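Local coordinates for phage-related conserved hypothetical protein, BB2244 (Bordetella bronchiseptica, PDB 2BDV) that is of unknown function but belongs to the SRAP family, whose studied members crosslink covalently to abasic sites in single-stranded DNA, at residues A107-S110 with P114-Q117; G156-V161 with F200-V205. All blocks are in the same frame, centred on the assembly; numbering follows the deposited sequence.

Interaction 1: residues A107-S110 with P114-Q117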
# COMPACT_ATOMS: atom_id res chain seq x y z
N ALA A 107 3.68 -1.86 20.74
CA ALA A 107 4.75 -1.95 21.71
C ALA A 107 4.13 -2.24 23.07
O ALA A 107 3.27 -1.49 23.53
CB ALA A 107 5.52 -0.64 21.76
N LEU A 108 4.55 -3.32 23.71
CA LEU A 108 3.99 -3.67 25.01
C LEU A 108 4.82 -3.12 26.16
O LEU A 108 4.41 -3.23 27.32
CB LEU A 108 3.86 -5.19 25.12
CG LEU A 108 2.97 -5.85 24.07
CD1 LEU A 108 3.26 -7.34 24.04
CD2 LEU A 108 1.50 -5.59 24.36
N ASP A 109 5.97 -2.54 25.85
CA ASP A 109 6.84 -1.95 26.87
C ASP A 109 7.91 -1.07 26.22
O ASP A 109 8.07 -1.07 24.99
CB ASP A 109 7.51 -3.05 27.70
CG ASP A 109 8.42 -3.94 26.88
OD1 ASP A 109 7.93 -4.52 25.88
OD2 ASP A 109 9.61 -4.06 27.23
N SER A 110 8.63 -0.32 27.04
CA SER A 110 9.69 0.57 26.56
C SER A 110 11.01 -0.18 26.48
O SER A 110 11.03 -1.41 26.39
CB SER A 110 9.83 1.77 27.51
OG SER A 110 8.62 2.48 27.63
N PRO A 114 11.76 -4.24 22.64
CA PRO A 114 10.55 -4.46 23.44
C PRO A 114 9.62 -5.52 22.87
O PRO A 114 9.56 -5.72 21.65
CB PRO A 114 9.90 -3.08 23.45
CG PRO A 114 10.21 -2.57 22.08
CD PRO A 114 11.68 -2.95 21.91
N ALA A 115 8.89 -6.22 23.74
CA ALA A 115 7.96 -7.25 23.29
C ALA A 115 6.82 -6.55 22.57
O ALA A 115 6.18 -5.65 23.12
CB ALA A 115 7.42 -8.04 24.48
N LYS A 116 6.57 -6.96 21.34
CA LYS A 116 5.50 -6.35 20.56
C LYS A 116 4.40 -7.32 20.22
O LYS A 116 4.65 -8.47 19.86
CB LYS A 116 6.08 -5.74 19.28
CG LYS A 116 6.82 -4.43 19.49
CD LYS A 116 7.54 -4.03 18.22
CE LYS A 116 7.96 -2.57 18.23
NZ LYS A 116 6.76 -1.67 18.26
N GLN A 117 3.16 -6.85 20.34
CA GLN A 117 1.98 -7.65 20.04
C GLN A 117 1.43 -7.28 18.65
O GLN A 117 0.90 -6.19 18.45
CB GLN A 117 0.91 -7.41 21.11
CG GLN A 117 -0.48 -7.92 20.75
CD GLN A 117 -0.52 -9.43 20.57
OE1 GLN A 117 -0.28 -10.19 21.52
NE2 GLN A 117 -0.80 -9.88 19.35
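CB of Pro114 lies over one face of the Asp109 carboxylate, displaced toward OD1 and 3.4 Å from it. The backbone N of Ala115 comes to OD1 from beside the group, not over a face, and gives a weak, bent hydrogen bond (2.9 Å, 127° at the hydrogen). The carboxylate reaches both partners because Asp109 CG sits between its backbone N and carbonyl carbon (chi1 63°). On the backbone side, Asp109 O also lies 3.1 Å from Pro114 CB.

One residue back, Leu108 N donates to Ala115 O (2.9 Å, 151° at the hydrogen). CD1 and CD2 of Leu108 both rest against CB of Gln117, each at 3.8 Å. Ala107 and Lys116 form an antiparallel, non-hydrogen-bonded pair with CA atoms 4.6 Å apart. Their side chains share a sheet face, and the Lys116 chain bends at its end to bring NZ within 3.9 Å of Ala107 CB. This is the last bridge of the beta hairpin of strands 101-107 and 116-123. The Leu108 N to Ala115 O bond lies beyond it, toward the turn.

One backbone bond and a weak bond to a carboxylate hold the two arms. Asp109 is exposed, so its charge is probably partly screened by solvent.

Interaction 2: residues G156-V161 with F200-V205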
# COMPACT_ATOMS: atom_id res chain seq x y z
N GLY A 156 -0.87 8.46 12.38
CA GLY A 156 -0.16 7.28 12.82
C GLY A 156 -0.82 5.98 12.38
O GLY A 156 -1.57 5.95 11.41
N GLY A 157 -0.53 4.90 13.10
CA GLY A 157 -1.12 3.63 12.76
C GLY A 157 -2.54 3.53 13.29
O GLY A 157 -3.00 4.41 14.03
N MET A 158 -3.25 2.47 12.90
CA MET A 158 -4.62 2.27 13.35
C MET A 158 -4.58 1.82 14.81
O MET A 158 -5.47 2.14 15.59
CB MET A 158 -5.30 1.21 12.47
CG MET A 158 -6.82 1.10 12.63
SD MET A 158 -7.72 2.60 12.15
CE MET A 158 -7.48 2.57 10.39
N VAL A 159 -3.53 1.08 15.17
CA VAL A 159 -3.36 0.57 16.53
C VAL A 159 -2.07 1.09 17.16
O VAL A 159 -2.06 1.48 18.33
CB VAL A 159 -3.34 -0.98 16.55
CG1 VAL A 159 -3.23 -1.47 17.98
CG2 VAL A 159 -4.59 -1.53 15.89
N ASP A 160 -0.99 1.07 16.38
CA ASP A 160 0.33 1.54 16.83
C ASP A 160 0.53 2.99 16.42
O ASP A 160 0.67 3.30 15.24
CB ASP A 160 1.43 0.67 16.23
CG ASP A 160 2.82 1.26 16.42
OD1 ASP A 160 3.06 1.93 17.44
OD2 ASP A 160 3.69 1.05 15.54
N VAL A 161 0.56 3.88 17.41
CA VAL A 161 0.72 5.30 17.16
C VAL A 161 2.04 5.67 16.48
O VAL A 161 2.20 6.78 15.98
CB VAL A 161 0.59 6.11 18.47
CG1 VAL A 161 -0.76 5.84 19.10
CG2 VAL A 161 1.70 5.74 19.44
N PHE A 200 -12.95 0.13 9.92
CA PHE A 200 -12.08 -1.01 10.19
C PHE A 200 -12.24 -1.58 11.60
O PHE A 200 -12.63 -0.88 12.53
CB PHE A 200 -10.61 -0.61 10.03
CG PHE A 200 -10.31 0.15 8.78
CD1 PHE A 200 -10.21 1.54 8.81
CD2 PHE A 200 -10.13 -0.50 7.57
CE1 PHE A 200 -9.93 2.26 7.65
CE2 PHE A 200 -9.86 0.20 6.41
CZ PHE A 200 -9.75 1.59 6.45
N SER A 201 -11.93 -2.87 11.73
CA SER A 201 -11.97 -3.55 13.01
C SER A 201 -10.62 -4.27 13.04
O SER A 201 -9.96 -4.40 12.01
CB SER A 201 -13.13 -4.55 13.08
OG SER A 201 -13.01 -5.57 12.11
N TRP A 202 -10.19 -4.74 14.21
CA TRP A 202 -8.91 -5.43 14.30
C TRP A 202 -8.82 -6.33 15.52
O TRP A 202 -9.58 -6.18 16.47
CB TRP A 202 -7.76 -4.41 14.34
CG TRP A 202 -7.91 -3.38 15.41
CD1 TRP A 202 -7.56 -3.51 16.73
CD2 TRP A 202 -8.50 -2.09 15.27
NE1 TRP A 202 -7.89 -2.36 17.42
CE2 TRP A 202 -8.47 -1.47 16.54
CE3 TRP A 202 -9.05 -1.38 14.20
CZ2 TRP A 202 -8.97 -0.19 16.77
CZ3 TRP A 202 -9.55 -0.10 14.42
CH2 TRP A 202 -9.50 0.48 15.69
N TYR A 203 -7.89 -7.28 15.47
CA TYR A 203 -7.71 -8.19 16.59
C TYR A 203 -6.23 -8.59 16.70
O TYR A 203 -5.47 -8.47 15.74
CB TYR A 203 -8.59 -9.44 16.43
CG TYR A 203 -8.42 -10.18 15.11
CD1 TYR A 203 -9.23 -9.88 14.01
CD2 TYR A 203 -7.42 -11.14 14.96
CE1 TYR A 203 -9.05 -10.54 12.79
CE2 TYR A 203 -7.23 -11.79 13.75
CZ TYR A 203 -8.05 -11.49 12.67
OH TYR A 203 -7.85 -12.14 11.47
N PRO A 204 -5.81 -9.05 17.89
CA PRO A 204 -4.41 -9.45 18.05
C PRO A 204 -4.19 -10.81 17.42
O PRO A 204 -4.97 -11.74 17.67
CB PRO A 204 -4.24 -9.46 19.57
CG PRO A 204 -5.58 -9.95 20.04
CD PRO A 204 -6.55 -9.18 19.16
N VAL A 205 -3.16 -10.94 16.60
CA VAL A 205 -2.87 -12.22 15.98
C VAL A 205 -2.11 -13.04 17.01
O VAL A 205 -1.16 -12.56 17.62
CB VAL A 205 -2.03 -12.06 14.69
CG1 VAL A 205 -0.85 -11.19 14.96
CG2 VAL A 205 -1.59 -13.43 14.17
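A pair of Met-aromatic contacts joins the loop 156-161 to the segment 200-205. Met158 bridges the rings of Phe200 and Trp202, lying obliquely to each. Its SD is 5.4 Å from the Phe200 ring centroid and 4.9 Å from that of the Trp202 six-membered ring. The closer touches are made by carbon. Met158 CE lies 3.3 Å from Phe200 CD1, and its CG lies 3.5 Å from Trp202 CZ3. The methionine leaves its backbone with CG anti to N (chi1 -167°) and then bends at chi2 and chi3. These turns carry the methyl end to Phe200 while CG stays against the indole.

Next to it, Val159 CG2 sits over the face of the Trp202 five-membered ring, 3.6 Å from its centroid and only 9° off the normal. This is a CH-pi contact. No hydrogen bond links the two segments, so their contact rests on dispersion and sulfur-aromatic packing.

Strand 201-204 is an outer strand of the antiparallel sheet that also holds strands 5-7, 101-107 and 116-123. Phe200 and Trp202 point toward the loop, whereas Ser201 and Tyr203 point away. The loop is also tied to strand 101-107. The Glu104 carboxylate accepts hydrogen bonds from the backbone N of Met158, Val159 and Asp160. Trp102, on the same strand, packs edge-to-face with Phe200.

Interaction 1 precedes interaction 2 in the sequence. Their centres are 14 Å apart, and both reach one antiparallel sheet. Interaction 1 lies at the outlying turn between strands 101-107 and 116-123, about 25 Å from the chain's centre to its own. Interaction 2 lies nearer, at about 16 Å, where the loop 156-161 meets strand 201-204. Strands 116-123 and 201-204 are neighbours in the sheet. The two contacts touch just beyond the end of strand 201-204, where Gln117 NE2 probably donates a hydrogen bond to Val205 O at 3.2 Å. The sheet therefore carries both an exposed hairpin tip and the face against which the loop 156-161 packs.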